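Local coordinates for hypothetical protein (Staphylococcus aureus subsp. aureus, PDB 1QYI) that is of unknown function but has a haloacid dehalogenase (HAD)-like fold with a large helical insertion and is probably a hydrolase, at residues D63-K68 against L132-L137; A150-A155 against S162-F167; E183-S188 against G206-E211; F319-S324 against I339-G344. All blocks are in the same frame, centred on the assembly; numbering follows the deposited sequence.

Contact 1 of 4, residues D63-K68 against L132-L137; sequences DKILNK and LPLQFL
Ile65 and Pro133 make the tightest meeting between these segments, with Ile65 CD1 only 3.4 Å from Pro133 CG. The reach of Ile65 follows from its torsions: CG1 is anti to the carbonyl carbon and the chain runs on extended (chi2 177°), which carries the terminal methyl outward from helix 64-71 onto the proline ring. One step back along the same side chain, Ile65 CG1 lies 3.8 Å from Leu134 CB, while Leu134 CD1 reaches over Ile65 CA at 4.1 Å. Behind this part, Ile65 also rests on Phe60 of helix 49-60, and Pro133 packs on His88 of helix 77-93. Lys68 and Leu137 form a second apolar patch with longer contacts. They run antiparallel to one another, with Leu137 CD1 3.9 Å from Lys68 CB; a bend at chi2 (-48°) lets the Lys68 chain lie along the leucine, its CE 4.0 Å from Leu137 O. The looser, solvent-facing edge is at Lys64, which touches with its backbone O, 4.1 Å from Leu134 CD1, and with its CB, 4.3 Å from Leu134 CD2. Leu137 N bonds within its own turn, to Pro133 O. The chemistry is that of hydrophobic packing, to which even the lysines contribute methylenes: the weakly bonded helical turn 134-137 packs on helix 64-71 through apolar contacts, with no hydrogen bond between the segments.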
loop_
_atom_site.group_PDB
_atom_site.type_symbol
_atom_site.label_atom_id
_atom_site.label_comp_id
_atom_site.label_asym_id
_atom_site.label_seq_id
_atom_site.Cartn_x
_atom_site.Cartn_y
_atom_site.Cartn_z
ATOM N N ASP A 63 13.690 3.118 -8.920
ATOM C CA ASP A 63 13.006 2.091 -8.143
ATOM C C ASP A 63 13.922 1.001 -7.602
ATOM O O ASP A 63 13.454 -0.002 -7.050
ATOM C CB ASP A 63 11.888 1.477 -8.978
ATOM C CG ASP A 63 10.657 2.353 -9.012
ATOM O OD1 ASP A 63 10.783 3.571 -8.728
ATOM O OD2 ASP A 63 9.567 1.833 -9.334
ATOM N N LYS A 64 15.229 1.206 -7.748
ATOM C CA LYS A 64 16.201 0.251 -7.243
ATOM C C LYS A 64 16.064 0.147 -5.720
ATOM O O LYS A 64 16.037 -0.953 -5.178
ATOM C CB LYS A 64 17.617 0.683 -7.666
ATOM C CG LYS A 64 17.906 0.418 -9.156
ATOM C CD LYS A 64 19.364 0.662 -9.572
ATOM C CE LYS A 64 19.776 2.126 -9.455
ATOM N NZ LYS A 64 21.142 2.370 -10.017
ATOM N N ILE A 65 15.957 1.299 -5.051
ATOM C CA ILE A 65 15.798 1.380 -3.592
ATOM C C ILE A 65 14.450 0.758 -3.219
ATOM O O ILE A 65 14.334 0.011 -2.247
ATOM C CB ILE A 65 15.794 2.862 -3.100
ATOM C CG1 ILE A 65 17.096 3.562 -3.486
ATOM C CG2 ILE A 65 15.653 2.919 -1.581
ATOM C CD1 ILE A 65 17.130 5.034 -3.106
ATOM N N LEU A 66 13.441 1.072 -4.024
ATOM C CA LEU A 66 12.082 0.590 -3.820
ATOM C C LEU A 66 11.948 -0.931 -3.937
ATOM O O LEU A 66 11.154 -1.545 -3.221
ATOM C CB LEU A 66 11.153 1.282 -4.817
ATOM C CG LEU A 66 9.691 0.844 -4.921
ATOM C CD1 LEU A 66 9.028 0.798 -3.548
ATOM C CD2 LEU A 66 8.962 1.813 -5.838
ATOM N N ASN A 67 12.726 -1.534 -4.832
ATOM C CA ASN A 67 12.688 -2.981 -5.023
ATOM C C ASN A 67 13.561 -3.731 -4.020
ATOM O O ASN A 67 13.306 -4.902 -3.722
ATOM C CB ASN A 67 13.122 -3.344 -6.443
ATOM C CG ASN A 67 12.120 -2.902 -7.484
ATOM O OD1 ASN A 67 10.931 -3.207 -7.380
ATOM N ND2 ASN A 67 12.591 -2.179 -8.496
ATOM N N LYS A 68 14.591 -3.062 -3.506
ATOM C CA LYS A 68 15.486 -3.675 -2.531
ATOM C C LYS A 68 14.730 -3.857 -1.216
ATOM O O LYS A 68 14.853 -4.891 -0.563
ATOM C CB LYS A 68 16.719 -2.789 -2.294
ATOM C CG LYS A 68 18.026 -3.544 -1.987
ATOM C CD LYS A 68 17.864 -4.632 -0.921
ATOM C CE LYS A 68 19.207 -5.269 -0.534
ATOM N NZ LYS A 68 19.925 -5.900 -1.681
ATOM N N LEU A 132 22.642 7.007 -1.166
ATOM C CA LEU A 132 22.967 6.582 0.190
ATOM C C LEU A 132 22.068 5.476 0.755
ATOM O O LEU A 132 22.567 4.447 1.225
ATOM C CB LEU A 132 22.947 7.786 1.141
ATOM C CG LEU A 132 23.440 7.482 2.560
ATOM C CD1 LEU A 132 24.888 7.019 2.502
ATOM C CD2 LEU A 132 23.309 8.719 3.432
ATOM N N PRO A 133 20.732 5.666 0.720
ATOM C CA PRO A 133 19.842 4.630 1.255
ATOM C C PRO A 133 20.090 3.254 0.638
ATOM O O PRO A 133 20.059 2.238 1.335
ATOM C CB PRO A 133 18.444 5.183 0.964
ATOM C CG PRO A 133 18.658 6.103 -0.205
ATOM C CD PRO A 133 19.962 6.771 0.117
ATOM N N LEU A 134 20.353 3.231 -0.663
ATOM C CA LEU A 134 20.614 1.980 -1.367
ATOM C C LEU A 134 21.946 1.391 -0.917
ATOM O O LEU A 134 22.096 0.176 -0.814
ATOM C CB LEU A 134 20.648 2.227 -2.873
ATOM C CG LEU A 134 20.842 0.998 -3.751
ATOM C CD1 LEU A 134 19.639 0.082 -3.610
ATOM C CD2 LEU A 134 21.015 1.429 -5.191
ATOM N N GLN A 135 22.915 2.264 -0.664
ATOM C CA GLN A 135 24.234 1.837 -0.223
ATOM C C GLN A 135 24.195 1.610 1.287
ATOM O O GLN A 135 25.219 1.392 1.934
ATOM C CB GLN A 135 25.266 2.900 -0.574
ATOM C CG GLN A 135 25.331 3.212 -2.062
ATOM C CD GLN A 135 26.228 4.395 -2.364
ATOM O OE1 GLN A 135 26.561 4.655 -3.517
ATOM N NE2 GLN A 135 26.616 5.125 -1.322
ATOM N N PHE A 136 22.992 1.674 1.840
ATOM C CA PHE A 136 22.781 1.450 3.256
ATOM C C PHE A 136 22.312 0.009 3.445
ATOM O O PHE A 136 22.759 -0.684 4.354
ATOM C CB PHE A 136 21.721 2.423 3.786
ATOM C CG PHE A 136 21.067 1.970 5.061
ATOM C CD1 PHE A 136 21.775 1.943 6.259
ATOM C CD2 PHE A 136 19.744 1.536 5.057
ATOM C CE1 PHE A 136 21.172 1.490 7.431
ATOM C CE2 PHE A 136 19.134 1.082 6.221
ATOM C CZ PHE A 136 19.847 1.057 7.410
ATOM N N LEU A 137 21.415 -0.429 2.566
ATOM C CA LEU A 137 20.845 -1.773 2.621
ATOM C C LEU A 137 21.816 -2.865 2.174
ATOM O O LEU A 137 21.571 -4.050 2.395
ATOM C CB LEU A 137 19.576 -1.823 1.761
ATOM C CG LEU A 137 18.544 -0.716 2.012
ATOM C CD1 LEU A 137 17.557 -0.699 0.880
ATOM C CD2 LEU A 137 17.858 -0.917 3.345
#

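Contact 2 of 4, residues A150-A155 against S162-F167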
loop_
_atom_site.group_PDB
_atom_site.type_symbol
_atom_site.label_atom_id
_atom_site.label_comp_id
_atom_site.label_asym_id
_atom_site.label_seq_id
_atom_site.Cartn_x
_atom_site.Cartn_y
_atom_site.Cartn_z
ATOM N N ALA A 150 19.183 -2.193 11.890
ATOM C CA ALA A 150 20.315 -1.689 11.119
ATOM C C ALA A 150 20.251 -0.167 11.073
ATOM O O ALA A 150 21.261 0.518 11.247
ATOM C CB ALA A 150 20.281 -2.256 9.705
ATOM N N LEU A 151 19.050 0.353 10.836
ATOM C CA LEU A 151 18.824 1.791 10.766
ATOM C C LEU A 151 19.219 2.477 12.066
ATOM O O LEU A 151 19.757 3.585 12.050
ATOM C CB LEU A 151 17.348 2.075 10.462
ATOM C CG LEU A 151 16.842 3.496 10.726
ATOM C CD1 LEU A 151 17.652 4.481 9.915
ATOM C CD2 LEU A 151 15.366 3.590 10.378
ATOM N N GLU A 152 18.959 1.811 13.188
ATOM C CA GLU A 152 19.278 2.358 14.511
ATOM C C GLU A 152 20.780 2.342 14.813
ATOM O O GLU A 152 21.330 3.307 15.351
ATOM C CB GLU A 152 18.532 1.568 15.583
ATOM C CG GLU A 152 18.569 2.174 16.967
ATOM C CD GLU A 152 17.548 1.532 17.881
ATOM O OE1 GLU A 152 17.672 0.318 18.159
ATOM O OE2 GLU A 152 16.605 2.235 18.309
ATOM N N GLU A 153 21.426 1.234 14.464
ATOM C CA GLU A 153 22.858 1.065 14.666
ATOM C C GLU A 153 23.606 2.071 13.808
ATOM O O GLU A 153 24.615 2.633 14.223
ATOM C CB GLU A 153 23.263 -0.368 14.286
ATOM C CG GLU A 153 24.729 -0.565 13.883
ATOM C CD GLU A 153 25.659 -0.830 15.053
ATOM O OE1 GLU A 153 25.807 0.062 15.922
ATOM O OE2 GLU A 153 26.237 -1.944 15.103
ATOM N N PHE A 154 23.099 2.291 12.603
ATOM C CA PHE A 154 23.702 3.227 11.664
ATOM C C PHE A 154 23.673 4.640 12.227
ATOM O O PHE A 154 24.655 5.377 12.132
ATOM C CB PHE A 154 22.933 3.190 10.348
ATOM C CG PHE A 154 23.551 4.004 9.257
ATOM C CD1 PHE A 154 24.722 3.582 8.637
ATOM C CD2 PHE A 154 22.954 5.186 8.834
ATOM C CE1 PHE A 154 25.288 4.325 7.608
ATOM C CE2 PHE A 154 23.512 5.937 7.806
ATOM C CZ PHE A 154 24.681 5.505 7.193
ATOM N N ALA A 155 22.538 5.019 12.804
ATOM C CA ALA A 155 22.386 6.346 13.376
ATOM C C ALA A 155 23.317 6.563 14.568
ATOM O O ALA A 155 23.906 7.635 14.701
ATOM C CB ALA A 155 20.937 6.566 13.785
ATOM N N SER A 162 24.162 7.281 21.385
ATOM C CA SER A 162 23.769 5.954 21.858
ATOM C C SER A 162 22.265 5.703 21.873
ATOM O O SER A 162 21.820 4.555 21.823
ATOM C CB SER A 162 24.340 5.716 23.261
ATOM O OG SER A 162 23.950 6.744 24.151
ATOM N N ASP A 163 21.488 6.779 21.942
ATOM C CA ASP A 163 20.031 6.673 21.964
ATOM C C ASP A 163 19.518 6.187 20.595
ATOM O O ASP A 163 19.428 4.980 20.356
ATOM C CB ASP A 163 19.417 8.032 22.348
ATOM C CG ASP A 163 18.022 7.901 22.949
ATOM O OD1 ASP A 163 17.624 8.797 23.732
ATOM O OD2 ASP A 163 17.325 6.911 22.637
ATOM N N ALA A 164 19.208 7.112 19.693
ATOM C CA ALA A 164 18.709 6.748 18.366
ATOM C C ALA A 164 17.291 6.161 18.394
ATOM O O ALA A 164 16.879 5.491 17.444
ATOM C CB ALA A 164 19.673 5.762 17.693
ATOM N N THR A 165 16.549 6.413 19.475
ATOM C CA THR A 165 15.180 5.903 19.600
ATOM C C THR A 165 14.206 6.774 18.830
ATOM O O THR A 165 13.028 6.458 18.732
ATOM C CB THR A 165 14.699 5.845 21.078
ATOM O OG1 THR A 165 14.888 7.123 21.706
ATOM C CG2 THR A 165 15.461 4.774 21.847
ATOM N N LEU A 166 14.716 7.875 18.292
ATOM C CA LEU A 166 13.911 8.804 17.515
ATOM C C LEU A 166 13.551 8.129 16.195
ATOM O O LEU A 166 12.527 8.439 15.591
ATOM C CB LEU A 166 14.718 10.068 17.237
ATOM C CG LEU A 166 13.944 11.279 16.726
ATOM C CD1 LEU A 166 13.175 11.903 17.894
ATOM C CD2 LEU A 166 14.901 12.296 16.130
ATOM N N PHE A 167 14.408 7.206 15.762
ATOM C CA PHE A 167 14.226 6.461 14.521
ATOM C C PHE A 167 13.465 5.150 14.726
ATOM O O PHE A 167 13.364 4.329 13.813
ATOM C CB PHE A 167 15.590 6.143 13.892
ATOM C CG PHE A 167 16.393 7.354 13.522
ATOM C CD1 PHE A 167 15.890 8.286 12.617
ATOM C CD2 PHE A 167 17.643 7.576 14.097
ATOM C CE1 PHE A 167 16.615 9.429 12.291
ATOM C CE2 PHE A 167 18.379 8.716 13.782
ATOM C CZ PHE A 167 17.862 9.646 12.879
#
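Phe167 meets Ala155 across the contact, and together with Glu152 and Ala164 it loses most surface here. The CB of Ala155 is 3.3 Å from Phe167 CE2 and 3.5 Å from Phe167 CD2, so the methyl meets the CD2–CE2 bond obliquely. At the other end of the same residue, Phe167 CB is 4.3 Å from Leu151 CG, one helical turn earlier. Glu152 lies with CG anti to its backbone N (chi1 -169°) and its chain extended, which lays CG 3.8 Å from Ala164 CB. Its OE2 ends 3.4 Å from Ala164 O; these are two acceptors, not hydrogen-bonded. Ala164 itself has left-handed backbone angles (phi 70°, psi 20°) and lies within an Asx turn: Asp163 OD2 accepts hydrogen bonds from Thr165 N and, at 2.6 Å, Thr165 OG1, both from the same face of the carboxylate plane. In the fold, this loop between helices 144-158 and 172-195 folds back on the first of them, with Leu151 and Phe167 together meeting helix 77-93 and Leu166 touching helix 98-106.

Contact 3 of 4, residues E183-S188 against G206-E211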
loop_
_atom_site.group_PDB
_atom_site.type_symbol
_atom_site.label_atom_id
_atom_site.label_comp_id
_atom_site.label_asym_id
_atom_site.label_seq_id
_atom_site.Cartn_x
_atom_site.Cartn_y
_atom_site.Cartn_z
ATOM N N GLU A 183 -2.078 12.299 4.231
ATOM C CA GLU A 183 -2.723 13.500 3.721
ATOM C C GLU A 183 -2.497 13.557 2.215
ATOM O O GLU A 183 -3.391 13.915 1.448
ATOM C CB GLU A 183 -2.175 14.758 4.393
ATOM C CG GLU A 183 -3.291 15.690 4.792
ATOM C CD GLU A 183 -2.813 17.017 5.340
ATOM O OE1 GLU A 183 -2.047 17.018 6.327
ATOM O OE2 GLU A 183 -3.216 18.060 4.783
ATOM N N TRP A 184 -1.288 13.196 1.804
ATOM C CA TRP A 184 -0.937 13.156 0.396
ATOM C C TRP A 184 -1.921 12.234 -0.329
ATOM O O TRP A 184 -2.495 12.597 -1.352
ATOM C CB TRP A 184 0.480 12.606 0.244
ATOM C CG TRP A 184 1.558 13.649 0.036
ATOM C CD1 TRP A 184 2.810 13.661 0.579
ATOM C CD2 TRP A 184 1.495 14.765 -0.863
ATOM N NE1 TRP A 184 3.536 14.714 0.060
ATOM C CE2 TRP A 184 2.759 15.396 -0.830
ATOM C CE3 TRP A 184 0.502 15.276 -1.709
ATOM C CZ2 TRP A 184 3.049 16.522 -1.592
ATOM C CZ3 TRP A 184 0.788 16.395 -2.467
ATOM C CH2 TRP A 184 2.064 17.002 -2.409
ATOM N N TYR A 185 -2.126 11.046 0.231
ATOM C CA TYR A 185 -3.010 10.060 -0.364
ATOM C C TYR A 185 -4.507 10.335 -0.222
ATOM O O TYR A 185 -5.197 10.529 -1.224
ATOM C CB TYR A 185 -2.684 8.677 0.200
ATOM C CG TYR A 185 -3.120 7.510 -0.667
ATOM C CD1 TYR A 185 -4.452 7.098 -0.715
ATOM C CD2 TYR A 185 -2.188 6.808 -1.431
ATOM C CE1 TYR A 185 -4.840 6.007 -1.501
ATOM C CE2 TYR A 185 -2.560 5.728 -2.216
ATOM C CZ TYR A 185 -3.882 5.329 -2.245
ATOM O OH TYR A 185 -4.231 4.236 -2.997
ATOM N N LEU A 186 -5.016 10.340 1.006
ATOM C CA LEU A 186 -6.447 10.572 1.223
ATOM C C LEU A 186 -6.870 12.002 0.928
ATOM O O LEU A 186 -8.028 12.256 0.588
ATOM C CB LEU A 186 -6.828 10.237 2.665
ATOM C CG LEU A 186 -6.352 8.887 3.208
ATOM C CD1 LEU A 186 -6.556 8.861 4.712
ATOM C CD2 LEU A 186 -7.094 7.737 2.527
ATOM N N GLY A 187 -5.933 12.933 1.045
ATOM C CA GLY A 187 -6.270 14.327 0.831
ATOM C C GLY A 187 -6.660 14.912 2.179
ATOM O O GLY A 187 -7.021 14.174 3.087
ATOM N N SER A 188 -6.587 16.230 2.317
ATOM C CA SER A 188 -6.910 16.898 3.572
ATOM C C SER A 188 -8.247 16.504 4.192
ATOM O O SER A 188 -8.307 16.134 5.366
ATOM C CB SER A 188 -6.882 18.412 3.365
ATOM O OG SER A 188 -5.573 18.847 3.015
ATOM N N GLY A 206 -5.716 14.665 -2.717
ATOM C CA GLY A 206 -5.708 13.230 -2.519
ATOM C C GLY A 206 -5.584 12.395 -3.782
ATOM O O GLY A 206 -6.524 12.282 -4.574
ATOM N N TYR A 207 -4.418 11.786 -3.957
ATOM C CA TYR A 207 -4.162 10.951 -5.113
ATOM C C TYR A 207 -4.999 9.683 -5.092
ATOM O O TYR A 207 -4.791 8.779 -5.903
ATOM C CB TYR A 207 -2.670 10.617 -5.185
ATOM C CG TYR A 207 -1.843 11.823 -5.553
ATOM C CD1 TYR A 207 -1.759 12.252 -6.880
ATOM C CD2 TYR A 207 -1.215 12.585 -4.575
ATOM C CE1 TYR A 207 -1.073 13.413 -7.223
ATOM C CE2 TYR A 207 -0.528 13.750 -4.912
ATOM C CZ TYR A 207 -0.466 14.153 -6.239
ATOM O OH TYR A 207 0.194 15.309 -6.576
ATOM N N ILE A 208 -5.934 9.604 -4.153
ATOM C CA ILE A 208 -6.804 8.441 -4.080
ATOM C C ILE A 208 -7.784 8.614 -5.228
ATOM O O ILE A 208 -8.334 7.648 -5.748
ATOM C CB ILE A 208 -7.576 8.378 -2.728
ATOM C CG1 ILE A 208 -8.327 7.057 -2.626
ATOM C CG2 ILE A 208 -8.586 9.531 -2.622
ATOM C CD1 ILE A 208 -8.943 6.833 -1.266
ATOM N N TYR A 209 -7.978 9.869 -5.625
ATOM C CA TYR A 209 -8.867 10.202 -6.727
ATOM C C TYR A 209 -8.166 10.107 -8.084
ATOM O O TYR A 209 -8.813 10.195 -9.118
ATOM C CB TYR A 209 -9.421 11.608 -6.528
ATOM C CG TYR A 209 -10.267 11.753 -5.301
ATOM C CD1 TYR A 209 -11.578 11.285 -5.271
ATOM C CD2 TYR A 209 -9.773 12.416 -4.177
ATOM C CE1 TYR A 209 -12.383 11.493 -4.150
ATOM C CE2 TYR A 209 -10.564 12.620 -3.055
ATOM C CZ TYR A 209 -11.871 12.163 -3.045
ATOM O OH TYR A 209 -12.669 12.401 -1.938
ATOM N N GLN A 210 -6.850 9.933 -8.084
ATOM C CA GLN A 210 -6.119 9.829 -9.342
ATOM C C GLN A 210 -5.381 8.509 -9.355
ATOM O O GLN A 210 -4.205 8.437 -9.718
ATOM C CB GLN A 210 -5.114 10.970 -9.492
ATOM C CG GLN A 210 -5.649 12.305 -9.017
ATOM C CD GLN A 210 -4.773 13.461 -9.423
ATOM O OE1 GLN A 210 -4.937 14.571 -8.928
ATOM N NE2 GLN A 210 -3.847 13.213 -10.343
ATOM N N GLU A 211 -6.087 7.461 -8.948
ATOM C CA GLU A 211 -5.531 6.120 -8.881
ATOM C C GLU A 211 -5.216 5.604 -10.295
ATOM O O GLU A 211 -5.921 5.902 -11.264
ATOM C CB GLU A 211 -6.535 5.207 -8.161
ATOM C CG GLU A 211 -5.940 3.980 -7.479
ATOM C CD GLU A 211 -5.307 4.276 -6.112
ATOM O OE1 GLU A 211 -5.985 4.838 -5.230
ATOM O OE2 GLU A 211 -4.128 3.932 -5.910
HETATM O O HOH W 1 -3.115 14.781 -2.263
#
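Trp184 and Tyr207 meet where a type I beta turn, Gly206 to Tyr209, docks on helix 172-195 at an interruption of its regular geometry around Gly187. Tyr207 N gives a weak hydrogen bond to Trp184 O (3.3 Å), fairly straight at 163°. The CA atoms of Gly187 and Gly206 are only 3.6 Å apart, an approach made possible by the lack of side chains at both residues. A water lies between Trp184 O and Gly206 N; its distances are so short that its exact place is doubtful. Around the turn, the side chains of Trp184 and Tyr207 run side by side, their rings oblique at 48° with Trp184 CE3 at the edge of the tyrosine ring, 3.7 Å from Tyr207 CE2. Ile208 crosses Tyr185 at about a right angle and puts CG1 3.8 Å from Tyr185 CE1. Further out, Trp184 packs on helix 16-31 and has a cation-pi contact with Lys204, while Ile208 is backed by Val247 and Pro248 of helix 242-252. Glu211, bent at chi2 (80°), turns its carboxylate towards Tyr185 and also has a long, weak ion pair with Arg240. Tyr185 OH stands 2.9 Å from both OE1 and OE2 of Glu211.

Contact 4 of 4, residues F319-S324 against I339-G344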
loop_
_atom_site.group_PDB
_atom_site.type_symbol
_atom_site.label_atom_id
_atom_site.label_comp_id
_atom_site.label_asym_id
_atom_site.label_seq_id
_atom_site.Cartn_x
_atom_site.Cartn_y
_atom_site.Cartn_z
ATOM N N PHE A 319 -16.432 -17.826 -8.383
ATOM C CA PHE A 319 -15.234 -17.595 -9.187
ATOM C C PHE A 319 -14.459 -16.420 -8.588
ATOM O O PHE A 319 -14.916 -15.267 -8.614
ATOM C CB PHE A 319 -15.608 -17.219 -10.620
ATOM C CG PHE A 319 -16.296 -18.309 -11.380
ATOM C CD1 PHE A 319 -15.585 -19.409 -11.839
ATOM C CD2 PHE A 319 -17.663 -18.246 -11.619
ATOM C CE1 PHE A 319 -16.221 -20.422 -12.526
ATOM C CE2 PHE A 319 -18.303 -19.254 -12.304
ATOM C CZ PHE A 319 -17.579 -20.348 -12.756
ATOM N N ILE A 320 -13.278 -16.707 -8.065
ATOM C CA ILE A 320 -12.446 -15.675 -7.481
ATOM C C ILE A 320 -11.478 -15.184 -8.550
ATOM O O ILE A 320 -10.757 -15.973 -9.160
ATOM C CB ILE A 320 -11.698 -16.218 -6.259
ATOM C CG1 ILE A 320 -12.684 -16.361 -5.104
ATOM C CG2 ILE A 320 -10.550 -15.299 -5.898
ATOM C CD1 ILE A 320 -12.088 -16.955 -3.843
ATOM N N VAL A 321 -11.492 -13.869 -8.766
ATOM C CA VAL A 321 -10.664 -13.193 -9.766
ATOM C C VAL A 321 -9.604 -12.326 -9.097
ATOM O O VAL A 321 -9.894 -11.249 -8.558
ATOM C CB VAL A 321 -11.538 -12.291 -10.688
ATOM C CG1 VAL A 321 -10.663 -11.517 -11.671
ATOM C CG2 VAL A 321 -12.558 -13.138 -11.431
ATOM N N GLY A 322 -8.368 -12.801 -9.139
ATOM C CA GLY A 322 -7.297 -12.056 -8.525
ATOM C C GLY A 322 -5.979 -12.312 -9.204
ATOM O O GLY A 322 -5.904 -13.014 -10.207
ATOM N N ASP A 323 -4.926 -11.760 -8.631
ATOM C CA ASP A 323 -3.609 -11.914 -9.204
ATOM C C ASP A 323 -2.626 -12.506 -8.208
ATOM O O ASP A 323 -1.628 -13.102 -8.597
ATOM C CB ASP A 323 -3.113 -10.548 -9.676
ATOM C CG ASP A 323 -3.051 -9.542 -8.548
ATOM O OD1 ASP A 323 -4.043 -9.417 -7.782
ATOM O OD2 ASP A 323 -2.008 -8.868 -8.431
ATOM N N SER A 324 -2.902 -12.331 -6.923
ATOM C CA SER A 324 -2.006 -12.846 -5.902
ATOM C C SER A 324 -2.243 -14.310 -5.637
ATOM O O SER A 324 -3.342 -14.841 -5.835
ATOM C CB SER A 324 -2.177 -12.085 -4.592
ATOM O OG SER A 324 -3.368 -12.482 -3.942
ATOM N N ILE A 339 -9.401 -17.915 -10.928
ATOM C CA ILE A 339 -8.942 -17.430 -12.207
ATOM C C ILE A 339 -7.964 -16.287 -11.958
ATOM O O ILE A 339 -8.346 -15.218 -11.486
ATOM C CB ILE A 339 -10.116 -17.002 -13.129
ATOM C CG1 ILE A 339 -9.589 -16.012 -14.189
ATOM C CG2 ILE A 339 -11.261 -16.453 -12.314
ATOM C CD1 ILE A 339 -10.581 -15.674 -15.268
ATOM N N GLY A 340 -6.690 -16.548 -12.255
ATOM C CA GLY A 340 -5.639 -15.564 -12.038
ATOM C C GLY A 340 -5.400 -14.576 -13.165
ATOM O O GLY A 340 -5.492 -14.924 -14.347
ATOM N N THR A 341 -5.087 -13.337 -12.795
ATOM C CA THR A 341 -4.819 -12.287 -13.775
ATOM C C THR A 341 -3.338 -11.977 -13.810
ATOM O O THR A 341 -2.653 -12.129 -12.807
ATOM C CB THR A 341 -5.562 -11.000 -13.441
ATOM O OG1 THR A 341 -6.864 -11.315 -12.936
ATOM C CG2 THR A 341 -5.723 -10.161 -14.697
ATOM N N LEU A 342 -2.837 -11.553 -14.965
ATOM C CA LEU A 342 -1.416 -11.246 -15.070
ATOM C C LEU A 342 -1.148 -9.750 -14.985
ATOM O O LEU A 342 -0.182 -9.242 -15.553
ATOM C CB LEU A 342 -0.847 -11.825 -16.364
ATOM C CG LEU A 342 -0.856 -13.347 -16.411
ATOM C CD1 LEU A 342 -0.215 -13.822 -17.703
ATOM C CD2 LEU A 342 -0.109 -13.904 -15.200
ATOM N N THR A 343 -2.004 -9.051 -14.248
ATOM C CA THR A 343 -1.871 -7.614 -14.078
ATOM C C THR A 343 -1.320 -7.188 -12.701
ATOM O O THR A 343 -1.575 -6.072 -12.234
ATOM C CB THR A 343 -3.223 -6.925 -14.365
ATOM O OG1 THR A 343 -4.303 -7.734 -13.880
ATOM C CG2 THR A 343 -3.391 -6.720 -15.858
ATOM N N GLY A 344 -0.554 -8.079 -12.068
ATOM C CA GLY A 344 0.045 -7.780 -10.774
ATOM C C GLY A 344 1.358 -7.033 -10.947
ATOM O O GLY A 344 1.836 -6.864 -12.071
HETATM O O HOH W 2 -0.840 -12.847 -11.235
#
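Val321 lies alongside Ile339 on one face of the sheet, with Val321 CG2 3.7 Å from Ile339 CG2. Leu369 and Val372 of helix 369-373 pack on Ile339. The strands beneath are parallel: the axes of segments 319-322 and 339-341 come within 5.0 Å, with 13° between their directions. Ile339 N donates to Ile320 O at 3.0 Å, nearly straight at 167°, and Gly322 N returns a weak bond to Ile339 O at 3.4 Å. Gly322 O is gripped more firmly, since Thr341 N comes to 2.7 Å, and Thr341 OG1 adds a weak bond to the same oxygen. Past the ladder, a water bridges the two segments, donating to Asp323 O at 2.8 Å and to Thr341 O at 2.5 Å, the latter so short that its exact place is uncertain. Asp323 takes the rotamer that sets CG between its backbone N and carbonyl carbon (chi1 59°), and OD2 comes 3.3 Å from Gly344 CA. On the other flank, Val321 bonds through its backbone to Leu5 and Asp7, and the carboxylates of Asp323 and Asp7 lie close together. Ser324 N-caps helix 325-334. The pair closes the beta-alpha-beta unit 318-341, and Gly322-Asp323 followed by Asp327 fits the GDxxxD form of HAD motif IV, which in relatives helps bind the catalytic magnesium.

How the contacts relate
Strand 3-6 is the first in the chain and central in the sheet; the chain then leaves for a long helical excursion holding contacts 1 to 3. Contact 1 closes a 63-residue loop by bringing helix 134-137 back to helix 64-71. Contact 2 closes a much shorter one, folding the segment after helix 144-158 back on it; the two touch through Phe136, which packs on Leu151 and Phe154. Contact 3, about 26 Å from contact 1 between centres, returns the chain to helix 172-195 before helix 217-229. Contact 4, about 41 Å from contact 2 between centres, closes the short connection through helix 325-334. All four follow in series, none nested or crossed, passing from helical insertion to parallel sheet.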